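Local coordinates for uncharacterized protein (Xanthomonas axonopodis pv. citri, PDB 3OV5) that is a VirB7 component of a bacterial type IV secretion system whose globular part is an N0 domain, a module found in outer membrane transport proteins, at residues A[13-16]-A[17-21]; A[38-41]-A[42-46]. One frame throughout, in Å; residues are numbered along the deposited sequence. Where two conformers were deposited one is given.

In the fold
Both contacts are local, one opening a regular helix and the other a short 3-10 segment, and together they contrast two ways of starting a helical turn in this N0 domain. Contact 1, its centre about 7 Å from that of the chain, is partly buried: a threonine N-cap and i to i+4 backbone bonds, with leucines and a methionine facing inward. Contact 2, its centre about 10 Å from that of the chain, is a surface contact, where a single backbone bond across the contact and apolar side chains do the work. The centres lie about 11 Å apart, yet the two meet, with Leu15 N bonding to Tyr38 O and Leu40 packing on Thr14. Helix 52-63 adjoins both.

Contact 1. Residues A[13-16]-A[17-21]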
# COMPACT_ATOMS: atom_id res chain seq x y z
N GLY A 13 7.08 9.58 0.83
CA GLY A 13 6.17 10.70 1.15
C GLY A 13 4.70 10.45 0.86
O GLY A 13 3.82 11.11 1.46
N THR A 14 4.41 9.54 -0.08
CA THR A 14 3.05 9.37 -0.52
C THR A 14 2.69 7.91 -0.60
O THR A 14 3.57 7.03 -0.61
CB THR A 14 2.80 10.01 -1.92
OG1 THR A 14 3.39 9.17 -2.93
CG2 THR A 14 3.37 11.43 -2.04
N LEU A 15 1.40 7.66 -0.72
CA LEU A 15 0.87 6.32 -0.86
C LEU A 15 1.47 5.61 -2.08
O LEU A 15 1.98 4.48 -1.98
CB LEU A 15 -0.66 6.39 -0.97
CG LEU A 15 -1.38 5.08 -1.20
CD1 LEU A 15 -1.13 4.07 -0.08
CD2 LEU A 15 -2.88 5.35 -1.37
N LYS A 16 1.38 6.24 -3.25
CA LYS A 16 1.86 5.61 -4.47
C LYS A 16 3.37 5.39 -4.39
O LYS A 16 3.84 4.35 -4.85
CB LYS A 16 1.49 6.46 -5.69
CG LYS A 16 1.81 5.76 -7.01
CD LYS A 16 1.40 6.60 -8.22
CE LYS A 16 2.17 7.88 -8.31
NZ LYS A 16 1.81 8.67 -9.54
N THR A 17 4.11 6.38 -3.92
CA THR A 17 5.57 6.24 -3.94
C THR A 17 6.05 5.21 -2.91
O THR A 17 7.02 4.48 -3.17
CB THR A 17 6.27 7.59 -3.83
OG1 THR A 17 5.94 8.25 -2.64
CG2 THR A 17 5.98 8.46 -5.08
N MET A 18 5.39 5.13 -1.74
CA MET A 18 5.72 4.07 -0.81
C MET A 18 5.47 2.73 -1.46
O MET A 18 6.29 1.80 -1.37
CB MET A 18 4.91 4.20 0.48
CG MET A 18 5.32 3.15 1.51
SD MET A 18 4.38 3.25 3.04
CE MET A 18 2.77 2.66 2.45
N LEU A 19 4.31 2.58 -2.09
CA LEU A 19 3.98 1.31 -2.73
C LEU A 19 4.91 0.99 -3.90
O LEU A 19 5.18 -0.17 -4.17
CB LEU A 19 2.52 1.30 -3.14
CG LEU A 19 1.56 1.12 -1.96
CD1 LEU A 19 0.14 1.35 -2.43
CD2 LEU A 19 1.72 -0.26 -1.35
N GLU A 20 5.38 2.00 -4.64
CA GLU A 20 6.37 1.74 -5.68
C GLU A 20 7.60 1.07 -5.06
O GLU A 20 8.17 0.13 -5.63
CB GLU A 20 6.79 3.04 -6.38
CG GLU A 20 5.76 3.57 -7.32
CD GLU A 20 6.07 4.97 -7.81
OE1 GLU A 20 5.27 5.46 -8.66
OE2 GLU A 20 7.06 5.60 -7.39
N ARG A 21 8.01 1.56 -3.87
CA ARG A 21 9.15 0.96 -3.19
C ARG A 21 8.82 -0.45 -2.71
O ARG A 21 9.63 -1.38 -2.91
CB ARG A 21 9.66 1.87 -2.07
CG ARG A 21 10.90 1.29 -1.42
CD ARG A 21 11.49 2.22 -0.33
NE ARG A 21 10.53 2.41 0.75
CZ ARG A 21 10.24 1.49 1.66
NH1 ARG A 21 10.94 0.36 1.76
NH2 ARG A 21 9.24 1.69 2.51
O HOH W 1 8.04 9.78 -1.90
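Gly13 reaches Thr17 through a water, which accepts from its backbone N and also bonds Thr17 OG1. Thr14 is the N-cap of helix 15-24. Thr14 OG1, held between the backbone N and the carbonyl carbon (chi1 75°), accepts from Thr17 N at 3.0 Å in a nearly straight bond. Thr17 OG1 stands 2.7 Å from Thr14 OG1, and Asp37 holds the same Thr14 hydroxyl from outside the helix. The carbonyl of Thr14 starts the regular ladder, Thr14 O taking Met18 N at 2.9 Å. Leu15 repeats the pattern one residue on, Leu15 O bonding Leu19 N. The two leucine side chains run alongside each other in the same direction, CD1 of Leu15 resting 3.8 Å from CD1 of Leu19 on the face packed against Leu59 of helix 52-63. Lys16 O receives Glu20 N at 2.8 Å. The lysine chain, bent at chi3 (65°), crosses the glutamate at a slant, its methylenes beside the carboxylate. Glu20 OE1 lies 4.8 Å from Lys16 NZ, too far for a salt bridge, though the opposite charges would probably still attract. Of the first-turn amides, Thr17 N is served by the Thr14 hydroxyl and Lys16 N by the Asp37 carboxylate, while Leu15 N bonds to the Tyr38 carbonyl; the negative charge of Asp37 would probably be stabilised by the helix's N-terminal end.

Contact 2. Residues A[38-41]-A[42-46]; sequences YTLI and GPVSA
A chi1 of 58° sets CG1 of Ile41 between its backbone N and carbonyl carbon, and from there the side chain lies against the ring of Pro43, the two crossing obliquely. CG1 of Ile41 comes within 3.8 Å of Pro43 CD, while CD1 of Ile41 lies about equally far from Pro43 CD, at 4.0 Å, and Pro43 CG. Val44 has CG1 anti to its backbone N (chi1 178°), and this branch meets CD2 of Leu40 at 4.2 Å, the two side chains crossing at about a right angle. Val44 CG2 lies 3.4 Å from Ile41 O. Ile41 O accepts from Val44 N at 2.9 Å, the donor tilted 31° from the carbonyl plane. The i to i+3 bond starts the 3-10 turns of residues 42-46, which Ser45 N to Gly42 O and Ala46 N to Pro43 O carry on. Pro43, having no N-H to give, sits near the start of the turn without costing it a bond. In the fold, this loop between strands 29-32 and 48-49 lies over two helices: Ile41 and Pro43 touch Val62 of helix 52-63, Tyr63 OH bonds the backbone at Thr39 O and Ile41 N, Leu40 and Val44 both rest on Met18 of helix 15-24, and Val44 also reaches Leu59 of helix 52-63.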
# COMPACT_ATOMS: atom_id res chain seq x y z
N TYR A 38 -1.93 10.30 -2.78
CA TYR A 38 -2.30 10.83 -1.47
C TYR A 38 -1.09 10.83 -0.59
O TYR A 38 -0.25 9.92 -0.66
CB TYR A 38 -3.36 9.94 -0.78
CG TYR A 38 -4.67 10.06 -1.47
CD1 TYR A 38 -5.43 11.23 -1.36
CD2 TYR A 38 -5.14 9.05 -2.29
CE1 TYR A 38 -6.59 11.40 -2.04
CE2 TYR A 38 -6.35 9.21 -2.95
CZ TYR A 38 -7.05 10.39 -2.83
OH TYR A 38 -8.23 10.57 -3.47
N THR A 39 -0.99 11.82 0.28
CA THR A 39 0.06 11.79 1.27
C THR A 39 -0.15 10.58 2.19
O THR A 39 -1.26 10.08 2.36
CB THR A 39 0.15 13.09 2.04
OG1 THR A 39 1.45 13.17 2.60
CG2 THR A 39 -0.83 13.15 3.11
N LEU A 40 0.93 10.13 2.81
CA LEU A 40 0.84 9.16 3.88
C LEU A 40 0.25 9.84 5.11
O LEU A 40 0.76 10.89 5.54
CB LEU A 40 2.22 8.59 4.22
CG LEU A 40 2.87 7.83 3.05
CD1 LEU A 40 4.30 7.40 3.40
CD2 LEU A 40 2.07 6.62 2.66
N ILE A 41 -0.76 9.23 5.70
CA ILE A 41 -1.32 9.75 6.95
C ILE A 41 -0.72 9.03 8.14
O ILE A 41 -0.19 7.92 8.02
CB ILE A 41 -2.87 9.70 6.94
CG1 ILE A 41 -3.40 8.28 6.72
CG2 ILE A 41 -3.38 10.62 5.87
CD1 ILE A 41 -4.91 8.20 7.03
N GLY A 42 -0.79 9.68 9.30
CA GLY A 42 -0.18 9.15 10.51
C GLY A 42 -0.32 7.66 10.76
O GLY A 42 0.66 7.04 11.12
N PRO A 43 -1.53 7.08 10.62
CA PRO A 43 -1.72 5.65 10.88
C PRO A 43 -0.81 4.72 10.07
O PRO A 43 -0.61 3.58 10.47
CB PRO A 43 -3.22 5.42 10.57
CG PRO A 43 -3.85 6.70 10.65
CD PRO A 43 -2.82 7.77 10.43
N VAL A 44 -0.31 5.18 8.93
CA VAL A 44 0.63 4.35 8.18
C VAL A 44 1.89 4.05 9.00
O VAL A 44 2.54 3.02 8.78
CB VAL A 44 1.00 5.01 6.82
CG1 VAL A 44 1.98 4.21 6.04
CG2 VAL A 44 -0.21 5.26 5.98
N SER A 45 2.22 4.93 9.95
CA SER A 45 3.41 4.74 10.79
C SER A 45 3.30 3.51 11.69
O SER A 45 4.31 3.05 12.23
CB SER A 45 3.68 6.03 11.56
OG SER A 45 4.10 7.02 10.61
N ALA A 46 2.12 2.93 11.85
CA ALA A 46 1.95 1.71 12.64
C ALA A 46 2.43 0.46 11.90
O ALA A 46 2.61 -0.58 12.53
CB ALA A 46 0.49 1.55 13.04